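PDB 6CIB: YcaO from Methanopyrus kandleri, which binds adenine nucleotides and magnesium and, as a YcaO-family enzyme, probably uses ATP to activate peptide backbone amides for thioamidation. Local coordinates for residues D3-V8 against A13-E18; L20-I23 against E27-R30; F59-K64 against A76-E81; R88-E93 against T338-D343. All coordinates share one frame; numbering follows the deposited sequence.

Contact 1: D3-V8 against A13-E18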
loop_
_atom_site.group_PDB
_atom_site.type_symbol
_atom_site.label_atom_id
_atom_site.label_comp_id
_atom_site.label_asym_id
_atom_site.label_seq_id
_atom_site.Cartn_x
_atom_site.Cartn_y
_atom_site.Cartn_z
ATOM N N ASP A 3 -10.686 14.366 14.801
ATOM C CA ASP A 3 -10.449 13.157 15.595
ATOM C C ASP A 3 -10.402 11.899 14.732
ATOM O O ASP A 3 -11.180 11.750 13.783
ATOM C CB ASP A 3 -11.514 12.980 16.687
ATOM C CG ASP A 3 -11.492 14.092 17.737
ATOM O OD1 ASP A 3 -10.427 14.693 18.015
ATOM O OD2 ASP A 3 -12.567 14.360 18.301
ATOM N N ILE A 4 -9.461 11.018 15.068
ATOM C CA ILE A 4 -9.413 9.665 14.537
ATOM C C ILE A 4 -10.390 8.888 15.407
ATOM O O ILE A 4 -10.141 8.693 16.598
ATOM C CB ILE A 4 -7.979 9.066 14.613
ATOM C CG1 ILE A 4 -7.004 9.891 13.763
ATOM C CG2 ILE A 4 -7.969 7.602 14.169
ATOM C CD1 ILE A 4 -5.556 9.817 14.217
ATOM N N VAL A 5 -11.514 8.491 14.817
ATOM C CA VAL A 5 -12.557 7.752 15.540
ATOM C C VAL A 5 -12.443 6.249 15.275
ATOM O O VAL A 5 -13.125 5.446 15.899
ATOM C CB VAL A 5 -13.991 8.263 15.211
ATOM C CG1 VAL A 5 -14.136 9.749 15.541
ATOM C CG2 VAL A 5 -14.368 7.991 13.754
ATOM N N TYR A 6 -11.574 5.882 14.337
ATOM C CA TYR A 6 -11.419 4.488 13.921
ATOM C C TYR A 6 -9.974 4.204 13.557
ATOM O O TYR A 6 -9.370 4.918 12.744
ATOM C CB TYR A 6 -12.379 4.179 12.761
ATOM C CG TYR A 6 -12.433 2.729 12.352
ATOM C CD1 TYR A 6 -13.259 1.819 13.016
ATOM C CD2 TYR A 6 -11.658 2.264 11.281
ATOM C CE1 TYR A 6 -13.309 0.483 12.624
ATOM C CE2 TYR A 6 -11.705 0.940 10.880
ATOM C CZ TYR A 6 -12.530 0.057 11.550
ATOM O OH TYR A 6 -12.562 -1.252 11.137
ATOM N N ASP A 7 -9.411 3.168 14.173
ATOM C CA ASP A 7 -8.009 2.830 13.942
ATOM C C ASP A 7 -7.734 1.329 13.948
ATOM O O ASP A 7 -6.778 0.865 14.565
ATOM C CB ASP A 7 -7.089 3.605 14.906
ATOM C CG ASP A 7 -7.226 3.161 16.358
ATOM O OD1 ASP A 7 -8.236 2.517 16.738
ATOM O OD2 ASP A 7 -6.289 3.460 17.123
ATOM N N VAL A 8 -8.566 0.576 13.230
ATOM C CA VAL A 8 -8.394 -0.867 13.112
ATOM C C VAL A 8 -7.479 -1.159 11.890
ATOM O O VAL A 8 -6.274 -1.386 12.064
ATOM C CB VAL A 8 -9.763 -1.603 13.111
ATOM C CG1 VAL A 8 -9.589 -3.111 13.066
ATOM C CG2 VAL A 8 -10.575 -1.222 14.349
ATOM N N ALA A 13 -11.508 9.131 9.978
ATOM C CA ALA A 13 -12.300 10.178 10.625
ATOM C C ALA A 13 -13.782 9.806 10.735
ATOM O O ALA A 13 -14.567 10.530 11.357
ATOM C CB ALA A 13 -12.129 11.494 9.870
ATOM N N PHE A 14 -14.151 8.670 10.135
ATOM C CA PHE A 14 -15.521 8.161 10.130
ATOM C C PHE A 14 -15.516 6.665 10.428
ATOM O O PHE A 14 -14.535 5.959 10.128
ATOM C CB PHE A 14 -16.197 8.432 8.770
ATOM C CG PHE A 14 -16.266 9.892 8.411
ATOM C CD1 PHE A 14 -15.213 10.512 7.734
ATOM C CD2 PHE A 14 -17.381 10.660 8.770
ATOM C CE1 PHE A 14 -15.256 11.874 7.426
ATOM C CE2 PHE A 14 -17.436 12.018 8.454
ATOM C CZ PHE A 14 -16.372 12.625 7.784
ATOM N N LEU A 15 -16.604 6.188 11.028
ATOM C CA LEU A 15 -16.827 4.754 11.191
ATOM C C LEU A 15 -17.124 4.139 9.816
ATOM O O LEU A 15 -17.809 4.767 9.002
ATOM C CB LEU A 15 -17.965 4.477 12.176
ATOM C CG LEU A 15 -17.796 4.960 13.633
ATOM C CD1 LEU A 15 -19.074 4.716 14.424
ATOM C CD2 LEU A 15 -16.591 4.325 14.331
ATOM N N PRO A 16 -16.582 2.930 9.539
ATOM C CA PRO A 16 -16.828 2.256 8.248
ATOM C C PRO A 16 -18.302 2.144 7.852
ATOM O O PRO A 16 -18.619 2.298 6.674
ATOM C CB PRO A 16 -16.199 0.878 8.455
ATOM C CG PRO A 16 -15.035 1.179 9.343
ATOM C CD PRO A 16 -15.569 2.202 10.326
ATOM N N LYS A 17 -19.188 1.896 8.819
ATOM C CA LYS A 17 -20.633 1.851 8.547
ATOM C C LYS A 17 -21.158 3.165 7.953
ATOM O O LYS A 17 -21.975 3.134 7.037
ATOM C CB LYS A 17 -21.433 1.419 9.788
ATOM C CG LYS A 17 -21.427 2.404 10.948
ATOM C CD LYS A 17 -22.230 1.880 12.124
ATOM C CE LYS A 17 -22.223 2.886 13.264
ATOM N NZ LYS A 17 -23.090 2.392 14.369
ATOM N N GLU A 18 -20.655 4.297 8.458
ATOM C CA GLU A 18 -20.992 5.631 7.951
ATOM C C GLU A 18 -20.484 5.813 6.520
ATOM O O GLU A 18 -21.215 6.272 5.642
ATOM C CB GLU A 18 -20.415 6.715 8.872
ATOM C CG GLU A 18 -21.288 7.022 10.079
ATOM C CD GLU A 18 -20.513 7.228 11.376
ATOM O OE1 GLU A 18 -19.413 7.852 11.393
ATOM O OE2 GLU A 18 -21.037 6.764 12.415
HETATM O O HOH W 1 -13.732 12.465 12.961
#
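The oxygens Asp3 O and Ala13 O share a water, which donates to both: 2.6 Å from its oxygen to Ala13 O and 2.8 Å to Asp3 O. This bridge is the polar link between 3-8 and 13-18; the remainder is packing. Tyr6 has the largest share of the buried surface, closely followed by Val5. Its CG stands anti to the backbone N (chi1 -173°), which lays one face of the ring against Pro16. Pro16 CD lies 3.6 Å from the ring centroid and 12° off the normal, a CH-pi contact over the centre of the face, while Pro16 CG approaches Tyr6 CZ at 3.5 Å. The phenol oxygen is hydrogen-bonded to Glu9. Cutting the ring back to an alanine here would probably leave Pro16 without its CH-pi partner and Glu9 without that bond. Val5 adds its CG2 methyl, 3.5 Å from Ala13 O and also close to Leu15 CD2. Leu15, the N-cap residue, has its N bonded to Glu18 OE1 (3.3 Å). Val5 and Tyr6 both pair with Arg12 in a classic beta bulge just ahead of helix 16-25. Pro16 rests on Ile69 and Gln70 of helix 68-85, and Ala13 touches Leu313 of helix 313-325.

Contact 2: L20-I23 against E27-R30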
loop_
_atom_site.group_PDB
_atom_site.type_symbol
_atom_site.label_atom_id
_atom_site.label_comp_id
_atom_site.label_asym_id
_atom_site.label_seq_id
_atom_site.Cartn_x
_atom_site.Cartn_y
_atom_site.Cartn_z
ATOM N N LEU A 20 -19.689 3.448 4.324
ATOM C CA LEU A 20 -20.418 2.573 3.403
ATOM C C LEU A 20 -21.750 3.200 2.979
ATOM O O LEU A 20 -22.104 3.181 1.791
ATOM C CB LEU A 20 -20.630 1.163 3.982
ATOM C CG LEU A 20 -21.182 0.072 3.040
ATOM C CD1 LEU A 20 -20.471 0.012 1.684
ATOM C CD2 LEU A 20 -21.154 -1.291 3.705
ATOM N N ARG A 21 -22.461 3.772 3.949
ATOM C CA ARG A 21 -23.742 4.433 3.699
ATOM C C ARG A 21 -23.547 5.581 2.706
ATOM O O ARG A 21 -24.332 5.738 1.772
ATOM C CB ARG A 21 -24.349 4.910 5.030
ATOM C CG ARG A 21 -25.725 5.551 4.946
ATOM C CD ARG A 21 -26.440 5.583 6.299
ATOM N NE ARG A 21 -25.603 6.094 7.384
ATOM C CZ ARG A 21 -25.307 5.440 8.510
ATOM N NH1 ARG A 21 -25.788 4.228 8.756
ATOM N NH2 ARG A 21 -24.529 6.021 9.412
ATOM N N TRP A 22 -22.465 6.334 2.909
ATOM C CA TRP A 22 -22.042 7.447 2.063
ATOM C C TRP A 22 -21.638 7.001 0.641
ATOM O O TRP A 22 -22.048 7.628 -0.342
ATOM C CB TRP A 22 -20.910 8.181 2.792
ATOM C CG TRP A 22 -20.229 9.322 2.086
ATOM C CD1 TRP A 22 -20.602 10.642 2.097
ATOM C CD2 TRP A 22 -19.013 9.256 1.333
ATOM N NE1 TRP A 22 -19.704 11.394 1.371
ATOM C CE2 TRP A 22 -18.719 10.572 0.895
ATOM C CE3 TRP A 22 -18.146 8.210 0.972
ATOM C CZ2 TRP A 22 -17.596 10.870 0.111
ATOM C CZ3 TRP A 22 -17.022 8.507 0.187
ATOM C CH2 TRP A 22 -16.764 9.826 -0.233
ATOM N N ILE A 23 -20.853 5.919 0.536
ATOM C CA ILE A 23 -20.480 5.314 -0.766
ATOM C C ILE A 23 -21.736 4.930 -1.562
ATOM O O ILE A 23 -21.832 5.213 -2.763
ATOM C CB ILE A 23 -19.525 4.086 -0.592
ATOM C CG1 ILE A 23 -18.107 4.544 -0.195
ATOM C CG2 ILE A 23 -19.476 3.219 -1.853
ATOM C CD1 ILE A 23 -17.241 3.460 0.438
ATOM N N GLU A 27 -23.449 6.621 -4.986
ATOM C CA GLU A 27 -23.426 5.676 -6.111
ATOM C C GLU A 27 -22.030 5.554 -6.739
ATOM O O GLU A 27 -21.883 5.425 -7.968
ATOM C CB GLU A 27 -24.497 6.051 -7.148
ATOM C CG GLU A 27 -25.917 6.052 -6.587
ATOM C CD GLU A 27 -27.001 6.232 -7.643
ATOM O OE1 GLU A 27 -26.724 6.091 -8.851
ATOM O OE2 GLU A 27 -28.159 6.504 -7.255
ATOM N N LEU A 28 -21.010 5.585 -5.877
ATOM C CA LEU A 28 -19.608 5.629 -6.313
ATOM C C LEU A 28 -19.197 4.431 -7.160
ATOM O O LEU A 28 -18.495 4.604 -8.163
ATOM C CB LEU A 28 -18.648 5.801 -5.119
ATOM C CG LEU A 28 -18.785 7.059 -4.253
ATOM C CD1 LEU A 28 -17.800 6.982 -3.096
ATOM C CD2 LEU A 28 -18.586 8.355 -5.037
ATOM N N GLU A 29 -19.656 3.237 -6.775
ATOM C CA GLU A 29 -19.265 2.004 -7.465
ATOM C C GLU A 29 -19.766 1.967 -8.905
ATOM O O GLU A 29 -18.975 1.713 -9.830
ATOM C CB GLU A 29 -19.666 0.757 -6.660
ATOM C CG GLU A 29 -18.846 0.630 -5.376
ATOM C CD GLU A 29 -18.819 -0.764 -4.778
ATOM O OE1 GLU A 29 -19.719 -1.091 -3.988
ATOM O OE2 GLU A 29 -17.868 -1.522 -5.056
ATOM N N ARG A 30 -21.054 2.276 -9.091
ATOM C CA ARG A 30 -21.641 2.428 -10.429
ATOM C C ARG A 30 -20.894 3.488 -11.246
ATOM O O ARG A 30 -20.534 3.235 -12.399
ATOM C CB ARG A 30 -23.143 2.761 -10.353
ATOM C CG ARG A 30 -23.848 2.793 -11.716
ATOM C CD ARG A 30 -25.273 3.352 -11.662
ATOM N NE ARG A 30 -25.394 4.684 -11.045
ATOM C CZ ARG A 30 -25.063 5.843 -11.619
ATOM N NH1 ARG A 30 -24.560 5.887 -12.850
ATOM N NH2 ARG A 30 -25.224 6.975 -10.948
HETATM O O HOH W 2 -21.642 2.890 -4.467
#
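Glu27 meets Ile23 where helix 16-25 ends in a Schellman motif: Glu27 has positive phi (56°), and the chain turns there straight into helix 28-31, for which Glu27 is also the N-cap residue. Its N lies 3.1 Å from Ile23 O. The carboxylate turns to its own segment, where Arg30 grips it side-on: NE and NH2 both reach the single atom Glu27 OE1, NH2 at 2.7 Å, in a salt bridge close to the guanidinium plane. Leu28 follows with a direct bond, Leu28 N to Ile23 O at 3.2 Å, nearly straight at 170° and in the carbonyl plane. Its CG is anti to the carbonyl carbon (chi1 -61°), which carries CD1 in between two side chains of the first helix: it is 3.8 Å from Ile23 CG1, crossing that side chain at about a right angle, and it also touches the Trp22 indole. Leu28 also meets Leu342 and Val344. Glu29 comes next, its CG near Ile23 CG2 and its carboxylate in salt bridges to Lys37 and Arg50. Its backbone N donates to a water 3.1 Å away, and that water in turn donates to Ile23 O at 2.9 Å.

Contact 3: F59-K64 against A76-E81. With MG (magnesium ion), chain H; ADP (adenosine-5'-diphosphate), chain G.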
loop_
_atom_site.group_PDB
_atom_site.type_symbol
_atom_site.label_atom_id
_atom_site.label_comp_id
_atom_site.label_asym_id
_atom_site.label_seq_id
_atom_site.Cartn_x
_atom_site.Cartn_y
_atom_site.Cartn_z
ATOM N N PHE A 59 -10.957 -4.916 -15.302
ATOM C CA PHE A 59 -10.043 -5.171 -14.191
ATOM C C PHE A 59 -10.746 -5.807 -12.998
ATOM O O PHE A 59 -11.937 -5.565 -12.764
ATOM C CB PHE A 59 -9.356 -3.870 -13.744
ATOM C CG PHE A 59 -8.672 -3.119 -14.858
ATOM C CD1 PHE A 59 -7.415 -3.518 -15.326
ATOM C CD2 PHE A 59 -9.287 -2.003 -15.445
ATOM C CE1 PHE A 59 -6.787 -2.822 -16.356
ATOM C CE2 PHE A 59 -8.661 -1.304 -16.474
ATOM C CZ PHE A 59 -7.410 -1.714 -16.929
ATOM N N TYR A 60 -9.997 -6.630 -12.268
ATOM C CA TYR A 60 -10.405 -7.120 -10.954
ATOM C C TYR A 60 -9.712 -6.327 -9.856
ATOM O O TYR A 60 -8.498 -6.129 -9.898
ATOM C CB TYR A 60 -10.117 -8.617 -10.797
ATOM C CG TYR A 60 -11.038 -9.499 -11.605
ATOM C CD1 TYR A 60 -12.309 -9.843 -11.127
ATOM C CD2 TYR A 60 -10.648 -9.985 -12.862
ATOM C CE1 TYR A 60 -13.165 -10.643 -11.875
ATOM C CE2 TYR A 60 -11.493 -10.797 -13.616
ATOM C CZ TYR A 60 -12.746 -11.121 -13.121
ATOM O OH TYR A 60 -13.582 -11.924 -13.864
ATOM N N HIS A 61 -10.498 -5.846 -8.896
ATOM C CA HIS A 61 -9.971 -5.171 -7.707
ATOM C C HIS A 61 -10.514 -5.874 -6.475
ATOM O O HIS A 61 -11.608 -6.450 -6.506
ATOM C CB HIS A 61 -10.350 -3.686 -7.680
ATOM C CG HIS A 61 -10.023 -2.951 -8.945
ATOM N ND1 HIS A 61 -8.728 -2.704 -9.355
ATOM C CD2 HIS A 61 -10.827 -2.410 -9.894
ATOM C CE1 HIS A 61 -8.750 -2.044 -10.500
ATOM N NE2 HIS A 61 -10.011 -1.849 -10.847
ATOM N N ALA A 62 -9.740 -5.834 -5.395
ATOM C CA ALA A 62 -10.129 -6.482 -4.156
ATOM C C ALA A 62 -10.101 -5.522 -2.978
ATOM O O ALA A 62 -9.342 -4.543 -2.964
ATOM C CB ALA A 62 -9.258 -7.703 -3.887
ATOM N N GLY A 63 -10.967 -5.809 -2.011
ATOM C CA GLY A 63 -10.963 -5.162 -0.709
ATOM C C GLY A 63 -11.060 -6.222 0.361
ATOM O O GLY A 63 -11.357 -7.389 0.077
ATOM N N LYS A 64 -10.797 -5.815 1.596
ATOM C CA LYS A 64 -10.808 -6.717 2.732
ATOM C C LYS A 64 -10.885 -5.903 4.000
ATOM O O LYS A 64 -10.726 -4.678 3.963
ATOM C CB LYS A 64 -9.574 -7.651 2.734
ATOM C CG LYS A 64 -8.244 -7.054 3.199
ATOM C CD LYS A 64 -7.674 -6.056 2.212
ATOM C CE LYS A 64 -6.205 -5.772 2.481
ATOM N NZ LYS A 64 -5.832 -4.469 1.861
ATOM N N ALA A 76 -14.794 -0.811 -2.543
ATOM C CA ALA A 76 -15.332 0.375 -3.212
ATOM C C ALA A 76 -14.280 1.469 -3.447
ATOM O O ALA A 76 -14.162 1.995 -4.559
ATOM C CB ALA A 76 -16.521 0.937 -2.436
HETATM N N MSE A 77 -13.523 1.799 -2.404
HETATM C CA MSE A 77 -12.549 2.886 -2.467
HETATM C C MSE A 77 -11.337 2.523 -3.300
HETATM O O MSE A 77 -10.729 3.396 -3.913
HETATM C CB MSE A 77 -12.216 3.355 -1.051
HETATM C CG MSE A 77 -13.432 3.897 -0.295
HETATM SE SE MSE A 77 -14.054 5.583 -1.117
HETATM C CE MSE A 77 -12.800 6.713 -0.093
ATOM N N GLU A 78 -11.007 1.230 -3.351
ATOM C CA GLU A 78 -10.004 0.690 -4.268
ATOM C C GLU A 78 -10.399 0.982 -5.721
ATOM O O GLU A 78 -9.576 1.472 -6.504
ATOM C CB GLU A 78 -9.838 -0.818 -4.036
ATOM C CG GLU A 78 -8.865 -1.537 -4.967
ATOM C CD GLU A 78 -7.414 -1.430 -4.538
ATOM O OE1 GLU A 78 -7.124 -1.546 -3.327
ATOM O OE2 GLU A 78 -6.555 -1.252 -5.425
ATOM N N CYS A 79 -11.654 0.686 -6.073
ATOM C CA CYS A 79 -12.192 1.033 -7.391
ATOM C C CYS A 79 -12.119 2.534 -7.678
ATOM O O CYS A 79 -11.762 2.926 -8.786
ATOM C CB CYS A 79 -13.625 0.516 -7.549
ATOM S SG CYS A 79 -13.702 -1.276 -7.531
ATOM N N VAL A 80 -12.420 3.354 -6.668
ATOM C CA VAL A 80 -12.438 4.816 -6.805
ATOM C C VAL A 80 -11.030 5.371 -7.081
ATOM O O VAL A 80 -10.855 6.150 -8.025
ATOM C CB VAL A 80 -13.104 5.522 -5.588
ATOM C CG1 VAL A 80 -12.850 7.026 -5.609
ATOM C CG2 VAL A 80 -14.610 5.284 -5.577
ATOM N N GLU A 81 -10.040 4.952 -6.282
ATOM C CA GLU A 81 -8.664 5.399 -6.477
ATOM C C GLU A 81 -8.132 5.046 -7.872
ATOM O O GLU A 81 -7.427 5.851 -8.476
ATOM C CB GLU A 81 -7.718 4.910 -5.355
ATOM C CG GLU A 81 -7.320 3.447 -5.418
ATOM C CD GLU A 81 -6.204 3.079 -4.462
ATOM O OE1 GLU A 81 -6.335 3.339 -3.254
ATOM O OE2 GLU A 81 -5.192 2.496 -4.914
HETATM MG MG MG H . -3.899 2.159 -2.694
HETATM P PB ADP G . -4.638 -0.785 1.061
HETATM O O1B ADP G . -4.605 0.727 0.980
HETATM O O2B ADP G . -3.426 -1.404 1.728
HETATM O O3B ADP G . -5.060 -1.486 -0.208
HETATM P PA ADP G . -7.334 -1.216 2.048
HETATM O O1A ADP G . -7.815 -1.100 3.469
HETATM O O2A ADP G . -7.656 -2.496 1.325
HETATM O O3A ADP G . -5.753 -1.055 2.192
HETATM O "O5'" ADP G . -7.886 0.054 1.233
HETATM C "C5'" ADP G . -8.103 0.135 -0.187
HETATM C "C4'" ADP G . -8.438 1.590 -0.565
HETATM O "O4'" ADP G . -9.614 2.021 0.137
HETATM C "C3'" ADP G . -7.352 2.593 -0.163
HETATM O "O3'" ADP G . -7.360 3.712 -1.071
HETATM C "C2'" ADP G . -7.794 3.063 1.210
HETATM O "O2'" ADP G . -7.246 4.332 1.559
HETATM C "C1'" ADP G . -9.312 3.087 1.057
HETATM N N9 ADP G . -10.036 2.838 2.323
HETATM C C8 ADP G . -9.984 1.702 3.044
HETATM N N7 ADP G . -10.758 1.796 4.149
HETATM C C5 ADP G . -11.340 3.000 4.135
HETATM C C6 ADP G . -12.286 3.724 5.015
HETATM N N6 ADP G . -12.762 3.138 6.140
HETATM N N1 ADP G . -12.643 4.981 4.650
HETATM C C2 ADP G . -12.172 5.573 3.526
HETATM N N3 ADP G . -11.312 4.963 2.678
HETATM C C4 ADP G . -10.868 3.694 2.927
HETATM O O HOH W 3 -6.629 -3.126 -7.505
HETATM O O HOH W 4 -4.790 0.088 -2.626
HETATM O O HOH W 5 -3.494 2.502 -0.534
HETATM O O HOH W 6 -2.069 1.597 -3.807
#
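His61 and Glu78, with 60 and 53 Å² buried, carry this strand-to-helix contact, and Cys79 joins them beside the imidazole. The short axes pass 7.4 Å apart at 137°. Glu78 CG, anti to the backbone N (chi1 177°), packs 3.8 Å from His61 CB and 3.6 Å from Ala62 O. A bend at chi2 then turns the carboxylate across the strand direction, toward the waters: OE2 accepts from a water 2.8 Å away that also sits in the plane of the imidazole, at its edge, 2.8 Å from His61 ND1. Cys79 SG approaches His61 CD2 obliquely at 3.9 Å. A second water, a magnesium ligand, lies near Glu78 OE1 and probably shares its protons among several acceptors, ADP O3B included. Replacing Glu78 with an alanine would probably leave both waters without their carboxylate neighbour and open a gap beside Ala62 O. At the ends of the segments, Lys64 NZ bonds ADP O2A at 2.7 Å and Glu81 OE2 binds magnesium at 2.6 Å, making this pairing part of the YcaO nucleotide and magnesium site.

Contact 4: R88-E93 against T338-D343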
loop_
_atom_site.group_PDB
_atom_site.type_symbol
_atom_site.label_atom_id
_atom_site.label_comp_id
_atom_site.label_asym_id
_atom_site.label_seq_id
_atom_site.Cartn_x
_atom_site.Cartn_y
_atom_site.Cartn_z
ATOM N N ARG A 88 -5.527 12.101 -16.893
ATOM C CA ARG A 88 -6.492 13.171 -16.985
ATOM C C ARG A 88 -5.794 14.394 -17.557
ATOM O O ARG A 88 -4.919 14.991 -16.908
ATOM C CB ARG A 88 -7.099 13.457 -15.613
ATOM C CG ARG A 88 -8.614 13.397 -15.586
ATOM C CD ARG A 88 -9.147 13.833 -14.233
ATOM N NE ARG A 88 -8.690 12.949 -13.164
ATOM C CZ ARG A 88 -8.505 13.312 -11.899
ATOM N NH1 ARG A 88 -8.727 14.559 -11.507
ATOM N NH2 ARG A 88 -8.087 12.416 -11.016
ATOM N N GLU A 89 -6.176 14.738 -18.788
ATOM C CA GLU A 89 -5.588 15.857 -19.533
ATOM C C GLU A 89 -5.851 17.201 -18.845
ATOM O O GLU A 89 -5.039 18.120 -18.951
ATOM C CB GLU A 89 -6.103 15.847 -20.979
ATOM C CG GLU A 89 -5.298 16.666 -21.979
ATOM C CD GLU A 89 -3.853 16.215 -22.164
ATOM O OE1 GLU A 89 -3.554 15.001 -22.194
ATOM O OE2 GLU A 89 -3.001 17.105 -22.304
ATOM N N GLU A 90 -6.972 17.273 -18.125
ATOM C CA GLU A 90 -7.357 18.397 -17.261
ATOM C C GLU A 90 -6.214 18.960 -16.413
ATOM O O GLU A 90 -6.061 20.181 -16.308
ATOM C CB GLU A 90 -8.482 17.962 -16.311
ATOM C CG GLU A 90 -9.837 17.723 -16.958
ATOM C CD GLU A 90 -10.649 19.001 -17.105
ATOM O OE1 GLU A 90 -11.564 19.221 -16.280
ATOM O OE2 GLU A 90 -10.367 19.789 -18.038
ATOM N N ILE A 91 -5.424 18.064 -15.815
ATOM C CA ILE A 91 -4.394 18.448 -14.842
ATOM C C ILE A 91 -2.967 18.247 -15.355
ATOM O O ILE A 91 -2.014 18.399 -14.593
ATOM C CB ILE A 91 -4.600 17.762 -13.457
ATOM C CG1 ILE A 91 -4.508 16.222 -13.578
ATOM C CG2 ILE A 91 -5.899 18.246 -12.809
ATOM C CD1 ILE A 91 -4.420 15.472 -12.264
ATOM N N ILE A 92 -2.823 17.902 -16.635
ATOM C CA ILE A 92 -1.500 17.765 -17.247
ATOM C C ILE A 92 -1.004 19.136 -17.707
ATOM O O ILE A 92 -1.767 19.918 -18.286
ATOM C CB ILE A 92 -1.482 16.720 -18.396
ATOM C CG1 ILE A 92 -1.678 15.301 -17.834
ATOM C CG2 ILE A 92 -0.165 16.761 -19.165
ATOM C CD1 ILE A 92 -2.135 14.265 -18.843
ATOM N N GLU A 93 0.265 19.424 -17.420
ATOM C CA GLU A 93 0.934 20.632 -17.907
ATOM C C GLU A 93 2.148 20.270 -18.742
ATOM O O GLU A 93 2.886 19.334 -18.411
ATOM C CB GLU A 93 1.336 21.545 -16.753
ATOM C CG GLU A 93 0.195 22.407 -16.241
ATOM C CD GLU A 93 0.574 23.222 -15.019
ATOM O OE1 GLU A 93 1.515 24.045 -15.111
ATOM O OE2 GLU A 93 -0.079 23.045 -13.965
ATOM N N THR A 338 -8.239 13.978 -6.718
ATOM C CA THR A 338 -9.679 14.117 -6.509
ATOM C C THR A 338 -10.373 14.412 -7.842
ATOM O O THR A 338 -10.015 15.348 -8.540
ATOM C CB THR A 338 -9.969 15.239 -5.486
ATOM O OG1 THR A 338 -9.221 14.986 -4.284
ATOM C CG2 THR A 338 -11.465 15.340 -5.154
ATOM N N LEU A 339 -11.328 13.567 -8.208
ATOM C CA LEU A 339 -12.158 13.817 -9.385
ATOM C C LEU A 339 -13.176 14.896 -9.053
ATOM O O LEU A 339 -13.706 14.925 -7.947
ATOM C CB LEU A 339 -12.854 12.531 -9.851
ATOM C CG LEU A 339 -12.015 11.504 -10.616
ATOM C CD1 LEU A 339 -12.590 10.108 -10.441
ATOM C CD2 LEU A 339 -11.910 11.863 -12.091
ATOM N N GLU A 340 -13.417 15.796 -10.004
ATOM C CA GLU A 340 -14.387 16.886 -9.835
ATOM C C GLU A 340 -15.804 16.366 -9.558
ATOM O O GLU A 340 -16.446 16.808 -8.606
ATOM C CB GLU A 340 -14.375 17.823 -11.055
ATOM C CG GLU A 340 -13.036 18.515 -11.307
ATOM C CD GLU A 340 -12.966 19.261 -12.637
ATOM O OE1 GLU A 340 -13.683 18.894 -13.599
ATOM O OE2 GLU A 340 -12.172 20.222 -12.725
ATOM N N ASN A 341 -16.263 15.414 -10.374
ATOM C CA ASN A 341 -17.610 14.841 -10.250
ATOM C C ASN A 341 -17.793 14.021 -8.963
ATOM O O ASN A 341 -18.697 14.315 -8.169
ATOM C CB ASN A 341 -18.005 14.042 -11.507
ATOM C CG ASN A 341 -17.006 12.948 -11.857
ATOM O OD1 ASN A 341 -15.841 13.219 -12.160
ATOM N ND2 ASN A 341 -17.464 11.702 -11.823
ATOM N N LEU A 342 -16.935 13.019 -8.751
ATOM C CA LEU A 342 -16.899 12.282 -7.487
ATOM C C LEU A 342 -16.136 13.122 -6.484
ATOM O O LEU A 342 -14.918 13.270 -6.597
ATOM C CB LEU A 342 -16.174 10.938 -7.633
ATOM C CG LEU A 342 -16.445 9.897 -8.714
ATOM C CD1 LEU A 342 -15.462 8.760 -8.527
ATOM C CD2 LEU A 342 -17.862 9.371 -8.629
ATOM N N ASP A 343 -16.831 13.674 -5.500
ATOM C CA ASP A 343 -16.153 14.451 -4.466
ATOM C C ASP A 343 -15.488 13.520 -3.432
ATOM O O ASP A 343 -15.881 13.476 -2.263
ATOM C CB ASP A 343 -17.117 15.461 -3.825
ATOM C CG ASP A 343 -16.398 16.537 -3.032
ATOM O OD1 ASP A 343 -15.458 17.166 -3.572
ATOM O OD2 ASP A 343 -16.780 16.755 -1.863
HETATM O O HOH W 7 -7.473 16.025 -9.455
#
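Polar contact comes first through Arg88, whose NH1 makes a weak hydrogen bond to Thr338 O (3.3 Å, 137° at the hydrogen). A water bridges the same two atoms: it accepts from Arg88 NH1 at 2.8 Å and donates to Thr338 O, also at 2.8 Å, so that carbonyl receives two donors. The other terminal nitrogen, NH2, is bonded to the carbonyls of Leu337 and Ala84, which should fix the rotation of the guanidinium group. Apolar packing is supplied by Leu339. Its CD2 methyl sits over one face of the guanidinium, 3.5 Å above the plane and offset toward the rim, with the nearest pair Leu339 CD2 to Arg88 NE at 3.6 Å. A bend at chi3 (-62°) turns the arginine end across the leucine. Like charges meet at the exposed margin: Glu90 OE1 lies 3.4 Å from Glu340 OE1, two acceptors with their carboxylate planes 89° apart, and the proximity is probably unfavourable, though solvent may screen it. In the fold, the arginine ties the loop after helix 68-85, with its 3-10 turn 89-91, to the connection between the antiparallel strands 332-336 and 346-351: a surface contact joining two loops far apart in sequence.

Contacts 1 to 3 lie by the ADP and magnesium site, contact 4 farther out. Contact 3 forms part of the site, contributing Lys64, Met77, Glu78 and Glu81. Contact 2 lies beside it, centres 12 Å apart, and touches it directly: Ile23 CG2 meets Ala76 CB at 3.8 Å, and the Ile23 side chain is about 6 Å from ADP. Contact 1 adjoins contact 2 in sequence and shares helix 16-25, yet their centres are 17 Å apart; its Pro16 side chain comes about 4 Å from ADP. Contact 4 is peripheral, with the Arg88 side chain about 14 Å from magnesium, but Leu342 reaches inward, its CD2 3.8 Å from Leu28 CD2 and its CD1 4.3 Å from Val80 CG1.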